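Local coordinates for putative vitamin-B12 independent methionine synthase family protein (Listeria monocytogenes, PDB 1YPX), which probably transfers a methyl group from a methyltetrahydrofolate to homocysteine to make methionine, probably with the help of a zinc ion, at residues Q214-I225 with P255-I266. Residues are numbered along the deposited sequence; the frame is centred on the assembly and turned at random.
Sequences QETYKNLINEAI and PVAETLFGKLNI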
ATOM      1  N   GLN A 214      10.849 -14.782  -5.605  1.00 85.42           N
ATOM      2  CA  GLN A 214      11.437 -13.745  -4.756  1.00 82.61           C
ATOM      3  C   GLN A 214      12.539 -12.987  -5.493  1.00 81.53           C
ATOM      4  O   GLN A 214      12.833 -11.830  -5.181  1.00 82.05           O
ATOM      5  CB  GLN A 214      11.997 -14.358  -3.463  1.00 80.57           C
ATOM      6  CG  GLN A 214      10.927 -14.911  -2.527  1.00 79.05           C
ATOM      7  CD  GLN A 214      11.471 -15.318  -1.165  1.00 78.97           C
ATOM      8  OE1 GLN A 214      12.029 -14.496  -0.432  1.00 77.06           O
ATOM      9  NE2 GLN A 214      11.303 -16.593  -0.819  1.00 77.25           N
ATOM     10  N   GLU A 215      13.132 -13.653  -6.480  1.00 79.58           N
ATOM     11  CA  GLU A 215      14.195 -13.076  -7.284  1.00 77.69           C
ATOM     12  C   GLU A 215      13.575 -12.219  -8.389  1.00 75.02           C
ATOM     13  O   GLU A 215      13.845 -11.014  -8.478  1.00 74.09           O
ATOM     14  CB  GLU A 215      15.051 -14.194  -7.893  1.00 79.26           C
ATOM     15  CG  GLU A 215      16.459 -13.771  -8.299  1.00 81.05           C
ATOM     16  CD  GLU A 215      17.322 -13.363  -7.115  1.00 82.48           C
ATOM     17  OE1 GLU A 215      18.534 -13.124  -7.320  1.00 83.80           O
ATOM     18  OE2 GLU A 215      16.793 -13.277  -5.983  1.00 82.53           O
ATOM     19  N   THR A 216      12.741 -12.835  -9.224  1.00 71.30           N
ATOM     20  CA  THR A 216      12.091 -12.097 -10.303  1.00 68.49           C
ATOM     21  C   THR A 216      11.432 -10.835  -9.714  1.00 65.60           C
ATOM     22  O   THR A 216      11.577  -9.738 -10.261  1.00 63.96           O
ATOM     23  CB  THR A 216      11.031 -12.974 -11.039  1.00 68.01           C
ATOM     24  OG1 THR A 216       9.960 -13.295 -10.149  1.00 68.89           O
ATOM     25  CG2 THR A 216      11.657 -14.269 -11.533  1.00 67.05           C
ATOM     26  N   TYR A 217      10.756 -11.001  -8.575  1.00 62.30           N
ATOM     27  CA  TYR A 217      10.079  -9.904  -7.878  1.00 59.81           C
ATOM     28  C   TYR A 217      11.029  -8.858  -7.298  1.00 58.85           C
ATOM     29  O   TYR A 217      10.864  -7.665  -7.546  1.00 57.96           O
ATOM     30  CB  TYR A 217       9.195 -10.454  -6.756  1.00 58.41           C
ATOM     31  CG  TYR A 217       8.003 -11.254  -7.238  1.00 58.00           C
ATOM     32  CD1 TYR A 217       7.105 -11.813  -6.331  1.00 58.32           C
ATOM     33  CD2 TYR A 217       7.757 -11.428  -8.605  1.00 57.93           C
ATOM     34  CE1 TYR A 217       5.988 -12.523  -6.768  1.00 58.68           C
ATOM     35  CE2 TYR A 217       6.644 -12.136  -9.055  1.00 57.63           C
ATOM     36  CZ  TYR A 217       5.762 -12.679  -8.128  1.00 57.51           C
ATOM     37  OH  TYR A 217       4.643 -13.353  -8.559  1.00 55.43           O
ATOM     38  N   LYS A 218      12.018  -9.296  -6.523  1.00 59.29           N
ATOM     39  CA  LYS A 218      12.975  -8.360  -5.934  1.00 59.33           C
ATOM     40  C   LYS A 218      13.608  -7.490  -7.016  1.00 58.34           C
ATOM     41  O   LYS A 218      13.772  -6.281  -6.839  1.00 59.95           O
ATOM     42  CB  LYS A 218      14.080  -9.104  -5.182  1.00 59.27           C
ATOM     43  CG  LYS A 218      15.233  -8.201  -4.755  1.00 60.61           C
ATOM     44  CD  LYS A 218      16.568  -8.930  -4.846  1.00 63.62           C
ATOM     45  CE  LYS A 218      16.909  -9.311  -6.295  1.00 66.00           C
ATOM     46  NZ  LYS A 218      18.068 -10.265  -6.409  1.00 66.50           N
ATOM     47  N   ASN A 219      13.969  -8.106  -8.133  1.00 57.10           N
ATOM     48  CA  ASN A 219      14.576  -7.371  -9.233  1.00 55.84           C
ATOM     49  C   ASN A 219      13.536  -6.523  -9.953  1.00 53.88           C
ATOM     50  O   ASN A 219      13.841  -5.441 -10.452  1.00 52.46           O
ATOM     51  CB  ASN A 219      15.226  -8.346 -10.215  1.00 58.55           C
ATOM     52  CG  ASN A 219      16.358  -9.137  -9.585  1.00 58.78           C
ATOM     53  OD1 ASN A 219      17.389  -8.577  -9.214  1.00 58.89           O
ATOM     54  ND2 ASN A 219      16.166 -10.444  -9.456  1.00 61.28           N
ATOM     55  N   LEU A 220      12.307  -7.023 -10.005  1.00 52.54           N
ATOM     56  CA  LEU A 220      11.213  -6.302 -10.652  1.00 50.24           C
ATOM     57  C   LEU A 220      10.904  -5.014  -9.893  1.00 49.91           C
ATOM     58  O   LEU A 220      10.770  -3.940 -10.493  1.00 48.57           O
ATOM     59  CB  LEU A 220       9.962  -7.179 -10.699  1.00 47.81           C
ATOM     60  CG  LEU A 220       8.685  -6.492 -11.184  1.00 48.97           C
ATOM     61  CD1 LEU A 220       8.902  -5.875 -12.562  1.00 47.35           C
ATOM     62  CD2 LEU A 220       7.552  -7.510 -11.227  1.00 48.11           C
ATOM     63  N   ILE A 221      10.801  -5.144  -8.569  1.00 48.10           N
ATOM     64  CA  ILE A 221      10.505  -4.030  -7.686  1.00 46.75           C
ATOM     65  C   ILE A 221      11.617  -2.994  -7.704  1.00 49.78           C
ATOM     66  O   ILE A 221      11.372  -1.812  -7.952  1.00 49.06           O
ATOM     67  CB  ILE A 221      10.362  -4.471  -6.221  1.00 45.21           C
ATOM     68  CG1 ILE A 221       9.374  -5.637  -6.090  1.00 44.44           C
ATOM     69  CG2 ILE A 221       9.984  -3.277  -5.372  1.00 40.41           C
ATOM     70  CD1 ILE A 221       8.075  -5.444  -6.811  1.00 45.28           C
ATOM     71  N   ASN A 222      12.843  -3.426  -7.427  1.00 51.42           N
ATOM     72  CA  ASN A 222      13.947  -2.471  -7.405  1.00 53.93           C
ATOM     73  C   ASN A 222      14.042  -1.728  -8.731  1.00 54.63           C
ATOM     74  O   ASN A 222      14.268  -0.519  -8.755  1.00 55.09           O
ATOM     75  CB  ASN A 222      15.283  -3.165  -7.081  1.00 53.57           C
ATOM     76  CG  ASN A 222      15.375  -3.621  -5.622  1.00 53.44           C
ATOM     77  OD1 ASN A 222      14.969  -2.899  -4.702  1.00 50.48           O
ATOM     78  ND2 ASN A 222      15.926  -4.817  -5.407  1.00 52.92           N
ATOM     79  N   GLU A 223      13.854  -2.449  -9.831  1.00 56.49           N
ATOM     80  CA  GLU A 223      13.913  -1.818 -11.142  1.00 59.81           C
ATOM     81  C   GLU A 223      12.772  -0.819 -11.324  1.00 59.37           C
ATOM     82  O   GLU A 223      12.980   0.288 -11.827  1.00 60.06           O
ATOM     83  CB  GLU A 223      13.847  -2.863 -12.256  1.00 61.61           C
ATOM     84  CG  GLU A 223      14.068  -2.264 -13.625  1.00 64.80           C
ATOM     85  CD  GLU A 223      13.853  -3.249 -14.749  1.00 70.97           C
ATOM     86  OE1 GLU A 223      13.950  -2.804 -15.925  1.00 71.20           O
ATOM     87  OE2 GLU A 223      13.589  -4.455 -14.471  1.00 71.80           O
ATOM     88  N   ALA A 224      11.570  -1.223 -10.914  1.00 58.34           N
ATOM     89  CA  ALA A 224      10.383  -0.383 -11.017  1.00 57.55           C
ATOM     90  C   ALA A 224      10.551   0.939 -10.275  1.00 57.53           C
ATOM     91  O   ALA A 224      10.029   1.969 -10.705  1.00 55.79           O
ATOM     92  CB  ALA A 224       9.169  -1.127 -10.471  1.00 58.76           C
ATOM     93  N   ILE A 225      11.279   0.908  -9.163  1.00 57.93           N
ATOM     94  CA  ILE A 225      11.504   2.110  -8.372  1.00 60.37           C
ATOM     95  C   ILE A 225      12.945   2.614  -8.455  1.00 62.17           C
ATOM     96  O   ILE A 225      13.396   3.369  -7.590  1.00 63.58           O
ATOM     97  CB  ILE A 225      11.158   1.874  -6.897  1.00 59.24           C
ATOM     98  CG1 ILE A 225      12.062   0.787  -6.311  1.00 58.85           C
ATOM     99  CG2 ILE A 225       9.711   1.476  -6.777  1.00 60.83           C
ATOM    100  CD1 ILE A 225      11.933   0.632  -4.813  1.00 56.36           C
ATOM    101  N   PRO A 255      10.632 -16.882   5.433  1.00 82.97           N
ATOM    102  CA  PRO A 255      11.232 -17.074   4.109  1.00 83.24           C
ATOM    103  C   PRO A 255      11.463 -15.759   3.368  1.00 83.66           C
ATOM    104  O   PRO A 255      12.608 -15.339   3.160  1.00 84.15           O
ATOM    105  CB  PRO A 255      10.222 -17.975   3.399  1.00 83.00           C
ATOM    106  CG  PRO A 255       8.922 -17.637   4.076  1.00 82.81           C
ATOM    107  CD  PRO A 255       9.323 -17.554   5.518  1.00 82.42           C
ATOM    108  N   VAL A 256      10.367 -15.115   2.977  1.00 82.95           N
ATOM    109  CA  VAL A 256      10.424 -13.848   2.262  1.00 82.80           C
ATOM    110  C   VAL A 256      10.780 -12.717   3.203  1.00 82.02           C
ATOM    111  O   VAL A 256      10.097 -11.704   3.252  1.00 82.57           O
ATOM    112  CB  VAL A 256       9.075 -13.530   1.585  1.00 83.13           C
ATOM    113  CG1 VAL A 256       8.770 -14.589   0.535  1.00 82.48           C
ATOM    114  CG2 VAL A 256       7.964 -13.477   2.626  1.00 83.47           C
ATOM    115  N   ALA A 257      11.864 -12.898   3.945  1.00 81.92           N
ATOM    116  CA  ALA A 257      12.303 -11.892   4.894  1.00 82.63           C
ATOM    117  C   ALA A 257      13.739 -11.491   4.612  1.00 83.78           C
ATOM    118  O   ALA A 257      14.194 -10.432   5.044  1.00 83.95           O
ATOM    119  CB  ALA A 257      12.182 -12.427   6.303  1.00 81.73           C
ATOM    120  N   GLU A 258      14.450 -12.347   3.883  1.00 85.31           N
ATOM    121  CA  GLU A 258      15.848 -12.095   3.540  1.00 85.64           C
ATOM    122  C   GLU A 258      15.962 -11.071   2.420  1.00 84.60           C
ATOM    123  O   GLU A 258      16.620 -10.040   2.571  1.00 84.31           O
ATOM    124  CB  GLU A 258      16.514 -13.400   3.106  1.00 87.83           C
ATOM    125  CG  GLU A 258      16.243 -14.568   4.043  1.00 92.43           C
ATOM    126  CD  GLU A 258      16.821 -14.363   5.437  1.00 93.77           C
ATOM    127  OE1 GLU A 258      16.406 -13.397   6.118  1.00 93.87           O
ATOM    128  OE2 GLU A 258      17.685 -15.174   5.847  1.00 93.53           O
ATOM    129  N   THR A 259      15.308 -11.366   1.299  1.00 83.85           N
ATOM    130  CA  THR A 259      15.326 -10.492   0.128  1.00 83.43           C
ATOM    131  C   THR A 259      14.428  -9.265   0.312  1.00 82.42           C
ATOM    132  O   THR A 259      14.626  -8.238  -0.337  1.00 81.41           O
ATOM    133  CB  THR A 259      14.867 -11.259  -1.140  1.00 83.45           C
ATOM    134  OG1 THR A 259      13.436 -11.248  -1.218  1.00 83.40           O
ATOM    135  CG2 THR A 259      15.344 -12.712  -1.086  1.00 83.83           C
ATOM    136  N   LEU A 260      13.444  -9.388   1.201  1.00 81.18           N
ATOM    137  CA  LEU A 260      12.512  -8.305   1.482  1.00 79.35           C
ATOM    138  C   LEU A 260      13.119  -7.182   2.316  1.00 78.15           C
ATOM    139  O   LEU A 260      13.002  -6.007   1.974  1.00 79.05           O
ATOM    140  CB  LEU A 260      11.264  -8.840   2.192  1.00 79.17           C
ATOM    141  CG  LEU A 260       9.984  -8.952   1.354  1.00 78.22           C
ATOM    142  CD1 LEU A 260       8.808  -9.309   2.245  1.00 77.22           C
ATOM    143  CD2 LEU A 260       9.714  -7.630   0.658  1.00 79.41           C
ATOM    144  N   PHE A 261      13.770  -7.524   3.416  1.00 76.15           N
ATOM    145  CA  PHE A 261      14.351  -6.483   4.245  1.00 74.08           C
ATOM    146  C   PHE A 261      15.838  -6.272   3.984  1.00 72.60           C
ATOM    147  O   PHE A 261      16.429  -5.312   4.475  1.00 72.82           O
ATOM    148  CB  PHE A 261      14.105  -6.803   5.718  1.00 74.38           C
ATOM    149  CG  PHE A 261      12.677  -7.148   6.026  1.00 74.51           C
ATOM    150  CD1 PHE A 261      11.636  -6.361   5.546  1.00 73.07           C
ATOM    151  CD2 PHE A 261      12.373  -8.265   6.797  1.00 75.48           C
ATOM    152  CE1 PHE A 261      10.312  -6.687   5.829  1.00 73.66           C
ATOM    153  CE2 PHE A 261      11.051  -8.599   7.086  1.00 73.77           C
ATOM    154  CZ  PHE A 261      10.020  -7.810   6.603  1.00 74.03           C
ATOM    155  N   GLY A 262      16.441  -7.159   3.200  1.00 70.74           N
ATOM    156  CA  GLY A 262      17.854  -7.016   2.910  1.00 69.35           C
ATOM    157  C   GLY A 262      18.170  -6.577   1.491  1.00 69.18           C
ATOM    158  O   GLY A 262      19.116  -5.822   1.268  1.00 68.92           O
ATOM    159  N   LYS A 263      17.373  -7.032   0.531  1.00 68.52           N
ATOM    160  CA  LYS A 263      17.601  -6.703  -0.869  1.00 67.72           C
ATOM    161  C   LYS A 263      16.707  -5.607  -1.459  1.00 66.40           C
ATOM    162  O   LYS A 263      17.150  -4.815  -2.293  1.00 66.00           O
ATOM    163  CB  LYS A 263      17.473  -7.978  -1.708  1.00 69.38           C
ATOM    164  CG  LYS A 263      18.489  -9.060  -1.358  1.00 70.47           C
ATOM    165  CD  LYS A 263      18.384 -10.264  -2.298  1.00 72.10           C
ATOM    166  CE  LYS A 263      19.369 -11.376  -1.910  1.00 72.46           C
ATOM    167  NZ  LYS A 263      19.181 -12.630  -2.701  1.00 70.56           N
ATOM    168  N   LEU A 264      15.451  -5.569  -1.028  1.00 64.71           N
ATOM    169  CA  LEU A 264      14.479  -4.586  -1.513  1.00 62.74           C
ATOM    170  C   LEU A 264      14.877  -3.156  -1.161  1.00 60.81           C
ATOM    171  O   LEU A 264      15.076  -2.839   0.008  1.00 61.42           O
ATOM    172  CB  LEU A 264      13.111  -4.890  -0.908  1.00 63.53           C
ATOM    173  CG  LEU A 264      11.930  -4.907  -1.863  1.00 63.91           C
ATOM    174  CD1 LEU A 264      11.870  -3.582  -2.604  1.00 66.49           C
ATOM    175  CD2 LEU A 264      12.081  -6.064  -2.826  1.00 64.83           C
ATOM    176  N   ASN A 265      14.965  -2.287  -2.165  1.00 58.57           N
ATOM    177  CA  ASN A 265      15.353  -0.892  -1.942  1.00 56.43           C
ATOM    178  C   ASN A 265      14.194   0.034  -1.617  1.00 56.34           C
ATOM    179  O   ASN A 265      14.035   1.101  -2.218  1.00 56.73           O
ATOM    180  CB  ASN A 265      16.103  -0.364  -3.157  1.00 53.91           C
ATOM    181  CG  ASN A 265      17.430  -1.037  -3.327  1.00 51.16           C
ATOM    182  OD1 ASN A 265      18.226  -1.076  -2.394  1.00 51.51           O
ATOM    183  ND2 ASN A 265      17.682  -1.574  -4.510  1.00 47.13           N
ATOM    184  N   ILE A 266      13.403  -0.373  -0.632  1.00 55.64           N
ATOM    185  CA  ILE A 266      12.235   0.381  -0.225  1.00 54.58           C
ATOM    186  C   ILE A 266      12.447   1.140   1.092  1.00 55.33           C
ATOM    187  O   ILE A 266      13.247   0.738   1.932  1.00 56.27           O
ATOM    188  CB  ILE A 266      11.021  -0.585  -0.187  1.00 53.14           C
ATOM    189  CG1 ILE A 266       9.982  -0.111  -1.194  1.00 54.05           C
ATOM    190  CG2 ILE A 266      10.438  -0.704   1.195  1.00 49.94           C
ATOM    191  CD1 ILE A 266       8.941  -1.146  -1.513  1.00 54.54           C
TER
HETATM  192  O   HOH W   1      16.461   0.445  -6.776  1.00 52.87           O
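N222 OD1 accepts the backbone N-H of N265 at 2.6 Å, with an N-H...O angle of 159° and the donor lying in the carbonyl plane. The ND2 of N265 also comes within 3.0 Å of that OD1, the two amide planes turned 45° apart. From the other branch of the same amide, N222 ND2 sends a weak hydrogen bond to K263 O, at 3.3 Å. The side-chain amide of N222 thus meets the backbone on both sides of L264, which probably limits the amide's rotation. With chi1 at -71°, N222 keeps CG beside its own backbone N and reaches this backbone, which makes an inverse gamma turn centred on N265. A water donates to N222 O and weakly accepts from N265 ND2, a second, water-mediated link between the two asparagines. In the TIM-barrel-like fold helix 213-224 precedes strand 233-238, and the segment 255-266, with the short helix 258-261, leads from that strand toward the adjacent parallel strand 268-272. Beside this polar pair L264 lies obliquely across I221, L264 CD1 against I221 CG2 at 3.4 Å, while the other methyl of L264 sits near K218 CA. I225 CD1 rests by N265 O and approaches I266 CG1, and I225 and I266 also pack on strand 233-238. Farther out, the aliphatic parts of K218 and K263 meet, CD to CD at 3.4 Å. K218 bends at chi2 and chi3, bringing NZ back to E215 OE1 in a salt bridge of 3.0 Å; this carboxylate probably also offsets the charge of K263. At the N-terminal end of 214-225, Q214 crosses V256 at about a right angle, its amide carbon CD 3.3 Å from the V256 methyl CG1, with W191 touching both side chains.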